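Local coordinates for designed helical repeat protein (Synthetic construct, PDB 5CWF), which is a de novo designed helical repeat protein, a synthetic stack of helices made to explore repeat architectures, and probably has no natural biological function, at residues A51-A56 against E85-N90; L132-S137 against E172-D177. All blocks are in the same frame, centred on the assembly; numbering follows the deposited sequence. Where two conformers were deposited one is given.

Contact 1 (A51-A56 against E85-N90). With CA (calcium ion), chain G.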
loop_
_atom_site.group_PDB
_atom_site.type_symbol
_atom_site.label_atom_id
_atom_site.label_comp_id
_atom_site.label_asym_id
_atom_site.label_seq_id
_atom_site.Cartn_x
_atom_site.Cartn_y
_atom_site.Cartn_z
ATOM N N ALA A 51 -2.510 13.133 -3.505
ATOM C CA ALA A 51 -1.802 12.857 -4.748
ATOM C C ALA A 51 -0.458 12.196 -4.443
ATOM O O ALA A 51 -0.029 11.277 -5.156
ATOM C CB ALA A 51 -1.610 14.135 -5.548
ATOM N N LYS A 52 0.193 12.654 -3.376
ATOM C CA LYS A 52 1.491 12.104 -2.972
ATOM C C LYS A 52 1.391 10.620 -2.642
ATOM O O LYS A 52 2.181 9.813 -3.120
ATOM C CB LYS A 52 2.040 12.846 -1.751
ATOM C CG LYS A 52 2.522 14.252 -2.016
ATOM C CD LYS A 52 2.704 15.037 -0.718
ATOM C CE LYS A 52 3.582 14.311 0.305
ATOM N NZ LYS A 52 3.587 15.020 1.626
ATOM N N VAL A 53 0.426 10.273 -1.798
ATOM C CA VAL A 53 0.208 8.887 -1.415
ATOM C C VAL A 53 -0.132 8.043 -2.639
ATOM O O VAL A 53 0.415 6.951 -2.816
ATOM C CB VAL A 53 -0.921 8.763 -0.360
ATOM C CG1 VAL A 53 -1.210 7.298 -0.006
ATOM C CG2 VAL A 53 -0.573 9.562 0.877
ATOM N N MET A 54 -1.009 8.559 -3.504
ATOM C CA MET A 54 -1.437 7.781 -4.656
ATOM C C MET A 54 -0.276 7.505 -5.608
ATOM O O MET A 54 -0.195 6.416 -6.178
ATOM C CB MET A 54 -2.548 8.491 -5.426
ATOM C CG MET A 54 -3.866 8.647 -4.688
ATOM S SD MET A 54 -4.512 7.117 -3.995
ATOM C CE MET A 54 -4.096 7.338 -2.268
ATOM N N LEU A 55 0.627 8.469 -5.779
ATOM C CA LEU A 55 1.779 8.247 -6.661
ATOM C C LEU A 55 2.687 7.173 -6.116
ATOM O O LEU A 55 3.146 6.288 -6.858
ATOM C CB LEU A 55 2.547 9.546 -6.879
ATOM C CG LEU A 55 3.736 9.489 -7.846
ATOM C CD1 LEU A 55 3.274 9.088 -9.246
ATOM C CD2 LEU A 55 4.462 10.838 -7.893
ATOM N N ALA A 56 2.949 7.229 -4.817
ATOM C CA ALA A 56 3.801 6.222 -4.199
ATOM C C ALA A 56 3.172 4.833 -4.368
ATOM O O ALA A 56 3.861 3.877 -4.711
ATOM C CB ALA A 56 4.030 6.543 -2.717
ATOM N N GLU A 85 -8.729 2.452 -0.151
ATOM C CA GLU A 85 -10.078 2.350 0.421
ATOM C C GLU A 85 -10.176 3.041 1.792
ATOM O O GLU A 85 -11.170 3.720 2.092
ATOM C CB GLU A 85 -10.504 0.884 0.538
ATOM C CG GLU A 85 -10.896 0.259 -0.798
ATOM C CD GLU A 85 -11.379 -1.183 -0.673
ATOM O OE1 GLU A 85 -11.502 -1.697 0.462
ATOM O OE2 GLU A 85 -11.682 -1.794 -1.724
ATOM N N ALA A 86 -9.157 2.861 2.624
ATOM C CA ALA A 86 -9.118 3.461 3.956
ATOM C C ALA A 86 -9.044 4.981 3.881
ATOM O O ALA A 86 -9.698 5.702 4.656
ATOM C CB ALA A 86 -7.928 2.922 4.732
ATOM N N LEU A 87 -8.252 5.474 2.939
ATOM C CA LEU A 87 -8.129 6.911 2.769
ATOM C C LEU A 87 -9.394 7.531 2.221
ATOM O O LEU A 87 -9.727 8.678 2.538
ATOM C CB LEU A 87 -6.969 7.254 1.839
ATOM C CG LEU A 87 -5.639 7.628 2.445
ATOM C CD1 LEU A 87 -4.691 8.015 1.327
ATOM C CD2 LEU A 87 -5.734 8.779 3.465
ATOM N N ARG A 88 -10.119 6.784 1.400
ATOM C CA ARG A 88 -11.350 7.326 0.878
ATOM C C ARG A 88 -12.404 7.391 1.982
ATOM O O ARG A 88 -13.298 8.219 1.922
ATOM C CB ARG A 88 -11.856 6.498 -0.301
ATOM C CG ARG A 88 -10.986 6.640 -1.549
ATOM C CD ARG A 88 -11.538 5.805 -2.681
ATOM N NE ARG A 88 -12.734 6.403 -3.279
ATOM C CZ ARG A 88 -13.542 5.760 -4.117
ATOM N NH1 ARG A 88 -13.294 4.499 -4.456
ATOM N NH2 ARG A 88 -14.597 6.380 -4.625
ATOM N N GLU A 89 -12.282 6.563 3.014
ATOM C CA GLU A 89 -13.196 6.680 4.148
ATOM C C GLU A 89 -12.824 7.867 5.033
ATOM O O GLU A 89 -13.687 8.546 5.558
ATOM C CB GLU A 89 -13.216 5.404 4.988
ATOM C CG GLU A 89 -13.803 4.209 4.259
ATOM C CD GLU A 89 -13.685 2.940 5.064
ATOM O OE1 GLU A 89 -12.980 2.961 6.100
ATOM O OE2 GLU A 89 -14.249 1.910 4.631
ATOM N N ASN A 90 -11.536 8.102 5.224
ATOM C CA ASN A 90 -11.104 9.184 6.110
ATOM C C ASN A 90 -9.726 9.649 5.683
ATOM O O ASN A 90 -8.777 8.879 5.816
ATOM C CB ASN A 90 -11.103 8.686 7.567
ATOM C CG ASN A 90 -10.611 9.729 8.575
ATOM O OD1 ASN A 90 -10.233 10.844 8.216
ATOM N ND2 ASN A 90 -10.651 9.367 9.858
HETATM CA CA CA G . -13.960 10.415 1.775
HETATM O O HOH W 1 -11.728 10.628 2.486
HETATM O O HOH W 2 -15.316 9.747 3.583
HETATM O O HOH W 3 -15.540 9.091 0.646
#
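Leu-87 drives one methyl group into the angle between Val-53 and Met-54, a small buried contact between helices 48-67 and 70-89. From Leu-87 CB the chain runs across the gap: CB and CG of Leu-87 both stay 5.0 Å from Met-54 CE, too far to touch. At the tip, CD1 meets two partners, Val-53 CG1 at 3.8 Å and Met-54 CE at 3.7 Å, whereas CD2 branches off away from both. Val-53 and Leu-87 come tip to tip, methyl against methyl; CG1 of Val-53 is the branch anti to the backbone N (chi1 177°). Met-54 instead slides alongside Leu-87 in the opposite direction, its chain bent at chi2 (-52°) and chi3 (103°), which brings CE against Leu-87 CD1. These two helices follow one another in the chain as an antiparallel helical hairpin of the repeat fold, and the contact is purely apolar, without a hydrogen bond across it. Met-54 also packs on Ile-38, Leu-42 and Met-5, while Leu-87 touches Met-99, linking the hairpin to helices before and after it. At the end of helix 70-89, Arg-88 O binds a calcium ion at 2.3 Å, joined by three waters. Water 1 donates to Leu-87 O at 2.8 Å and water 2 to Glu-89 O at 2.8 Å, tying the metal's water shell to two more carbonyls.

Contact 2 (L132-S137 against E172-D177). With CA (calcium ion), chain I.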
loop_
_atom_site.group_PDB
_atom_site.type_symbol
_atom_site.label_atom_id
_atom_site.label_comp_id
_atom_site.label_asym_id
_atom_site.label_seq_id
_atom_site.Cartn_x
_atom_site.Cartn_y
_atom_site.Cartn_z
ATOM N N LEU A 132 -7.422 0.695 11.383
ATOM C CA LEU A 132 -7.937 2.041 11.231
ATOM C C LEU A 132 -9.358 2.009 10.662
ATOM O O LEU A 132 -10.169 2.880 10.952
ATOM C CB LEU A 132 -6.991 2.838 10.345
ATOM C CG LEU A 132 -5.759 3.286 11.147
ATOM C CD1 LEU A 132 -4.709 3.852 10.200
ATOM C CD2 LEU A 132 -6.103 4.298 12.243
ATOM N N ARG A 133 -9.670 1.025 9.828
ATOM C CA ARG A 133 -11.029 0.989 9.289
ATOM C C ARG A 133 -12.036 0.566 10.351
ATOM O O ARG A 133 -13.221 0.916 10.269
ATOM C CB ARG A 133 -11.079 0.075 8.079
ATOM C CG ARG A 133 -10.314 0.715 6.943
ATOM C CD ARG A 133 -10.330 -0.083 5.706
ATOM N NE ARG A 133 -11.570 0.087 4.952
ATOM C CZ ARG A 133 -11.759 -0.457 3.756
ATOM N NH1 ARG A 133 -10.788 -1.170 3.200
ATOM N NH2 ARG A 133 -12.894 -0.269 3.107
ATOM N N GLU A 134 -11.561 -0.149 11.367
ATOM C CA GLU A 134 -12.411 -0.505 12.498
ATOM C C GLU A 134 -12.602 0.709 13.405
ATOM O O GLU A 134 -13.695 0.949 13.943
ATOM C CB GLU A 134 -11.793 -1.655 13.286
ATOM C CG GLU A 134 -12.658 -2.142 14.429
ATOM C CD GLU A 134 -12.111 -3.397 15.089
ATOM O OE1 GLU A 134 -11.249 -4.065 14.479
ATOM O OE2 GLU A 134 -12.550 -3.715 16.219
ATOM N N ASN A 135 -11.540 1.499 13.545
ATOM C CA ASN A 135 -11.581 2.714 14.368
ATOM C C ASN A 135 -10.538 3.729 13.923
ATOM O O ASN A 135 -9.345 3.536 14.166
ATOM C CB ASN A 135 -11.352 2.374 15.841
ATOM C CG ASN A 135 -11.270 3.615 16.720
ATOM O OD1 ASN A 135 -11.651 4.705 16.303
ATOM N ND2 ASN A 135 -10.745 3.456 17.933
ATOM N N ASN A 136 -10.973 4.788 13.237
ATOM C CA ASN A 136 -10.029 5.770 12.687
ATOM C C ASN A 136 -10.136 7.093 13.444
ATOM O O ASN A 136 -10.049 8.181 12.863
ATOM C CB ASN A 136 -10.236 5.941 11.175
ATOM C CG ASN A 136 -11.660 6.255 10.814
ATOM O OD1 ASN A 136 -12.290 7.091 11.445
ATOM N ND2 ASN A 136 -12.201 5.517 9.856
ATOM N N SER A 137 -10.340 6.966 14.753
ATOM C CA SER A 137 -10.250 8.082 15.685
ATOM C C SER A 137 -8.868 8.720 15.638
ATOM O O SER A 137 -7.888 8.081 15.256
ATOM C CB SER A 137 -10.535 7.613 17.116
ATOM O OG SER A 137 -9.544 6.669 17.523
ATOM N N GLU A 172 -3.034 -6.802 17.677
ATOM C CA GLU A 172 -3.298 -6.802 19.113
ATOM C C GLU A 172 -3.715 -5.438 19.675
ATOM O O GLU A 172 -4.406 -5.376 20.689
ATOM C CB GLU A 172 -2.069 -7.308 19.866
ATOM C CG GLU A 172 -1.780 -8.794 19.640
ATOM C CD GLU A 172 -2.892 -9.698 20.151
ATOM O OE1 GLU A 172 -3.007 -10.840 19.657
ATOM O OE2 GLU A 172 -3.643 -9.272 21.054
ATOM N N GLU A 173 -3.275 -4.347 19.054
ATOM C CA GLU A 173 -3.743 -3.024 19.465
ATOM C C GLU A 173 -5.240 -2.904 19.166
ATOM O O GLU A 173 -5.987 -2.276 19.923
ATOM C CB GLU A 173 -2.958 -1.902 18.782
ATOM C CG GLU A 173 -3.212 -0.539 19.412
ATOM C CD GLU A 173 -2.732 -0.461 20.854
ATOM O OE1 GLU A 173 -1.730 -1.129 21.188
ATOM O OE2 GLU A 173 -3.370 0.251 21.660
ATOM N N VAL A 174 -5.666 -3.506 18.058
ATOM C CA VAL A 174 -7.083 -3.565 17.706
ATOM C C VAL A 174 -7.839 -4.260 18.817
ATOM O O VAL A 174 -8.891 -3.796 19.251
ATOM C CB VAL A 174 -7.328 -4.356 16.386
ATOM C CG1 VAL A 174 -8.820 -4.594 16.149
ATOM C CG2 VAL A 174 -6.705 -3.656 15.203
ATOM N N GLU A 175 -7.289 -5.385 19.258
ATOM C CA GLU A 175 -7.876 -6.161 20.334
ATOM C C GLU A 175 -7.998 -5.309 21.593
ATOM O O GLU A 175 -9.043 -5.297 22.242
ATOM C CB GLU A 175 -7.037 -7.414 20.600
ATOM C CG GLU A 175 -7.526 -8.267 21.758
ATOM C CD GLU A 175 -6.743 -9.556 21.899
ATOM O OE1 GLU A 175 -6.524 -10.230 20.867
ATOM O OE2 GLU A 175 -6.344 -9.894 23.036
ATOM N N ALA A 176 -6.935 -4.574 21.918
ATOM C CA ALA A 176 -6.938 -3.707 23.097
ATOM C C ALA A 176 -7.999 -2.619 22.984
ATOM O O ALA A 176 -8.679 -2.306 23.958
ATOM C CB ALA A 176 -5.570 -3.082 23.295
ATOM N N ASP A 177 -8.138 -2.047 21.793
ATOM C CA ASP A 177 -9.111 -0.986 21.571
ATOM C C ASP A 177 -10.533 -1.522 21.720
ATOM O O ASP A 177 -11.454 -0.781 22.067
ATOM C CB ASP A 177 -8.922 -0.364 20.188
ATOM C CG ASP A 177 -9.780 0.869 19.983
ATOM O OD1 ASP A 177 -9.863 1.694 20.919
ATOM O OD2 ASP A 177 -10.371 1.016 18.889
HETATM CA CA CA I . -4.718 -11.996 21.179
#
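With CG anti to the backbone N (chi1 175°), Asn-135 swings its amide out toward Asp-177, whose own CG takes the matching anti position, and the two short side chains meet at about a right angle. ND2 of Asn-135 donates to OD2 of Asp-177 over 2.6 Å, a short bond, and a fairly straight one at 164°. The acceptor lies close to the amide plane, while the carboxylate is approached on its syn side from somewhat above its plane; the two flat groups are tilted by only 19°. The other end of the amide faces its own loop, where OD1 accepts the backbone N of Ser-137 at 3.0 Å, with this donor well above the carbonyl plane. Both ends of the amide are thus engaged, which holds its rotation. A leucine in place of Asn-135 would probably leave Asp-177 OD2 without this donor and the N-H of Ser-137 without its acceptor, freeing the loop to shift. One residue earlier, the extended Glu-134 crosses Val-174 at a slant and brings its carboxylate to CG1; OE1 is 3.0 Å from that methyl, too tight for the exact placement to be trusted. On another side of helix 160-176, Glu-172 OE1 and Glu-175 OE1, three residues apart, bind a calcium ion at 2.6 and 2.5 Å, which is likely to offset the repulsion of two carboxylates held so close. Met-140 packs against both Asn-135 and Asp-177. The OD1 bond to Ser-137 N closes an Asx turn in the loop after helix 115-134, and Ser-137, bonded through OG to Met-140 N, is the N-cap of helix 138-156.

In the fold
Contact 1 closes along the chain before contact 2 opens, and their centres lie 19 Å apart. The first joins consecutive helices, 48-67 and 70-89, in the buried part of the stack; the second joins helices 115-134 and 160-176, next but one in sequence, at the surface near the C-terminal end. Helices 70-89 and 115-134 connect them directly: Arg-133 forms salt bridges to Glu-85 (OE1 to NH1, 2.9 Å) and Glu-89 (OE2 to NH2, 3.0 Å), and its CG packs on Ala-86 CB. Hairpin packing and the contacts between alternate helices thus form one continuous array, extending from helix to helix as expected for a repeat protein.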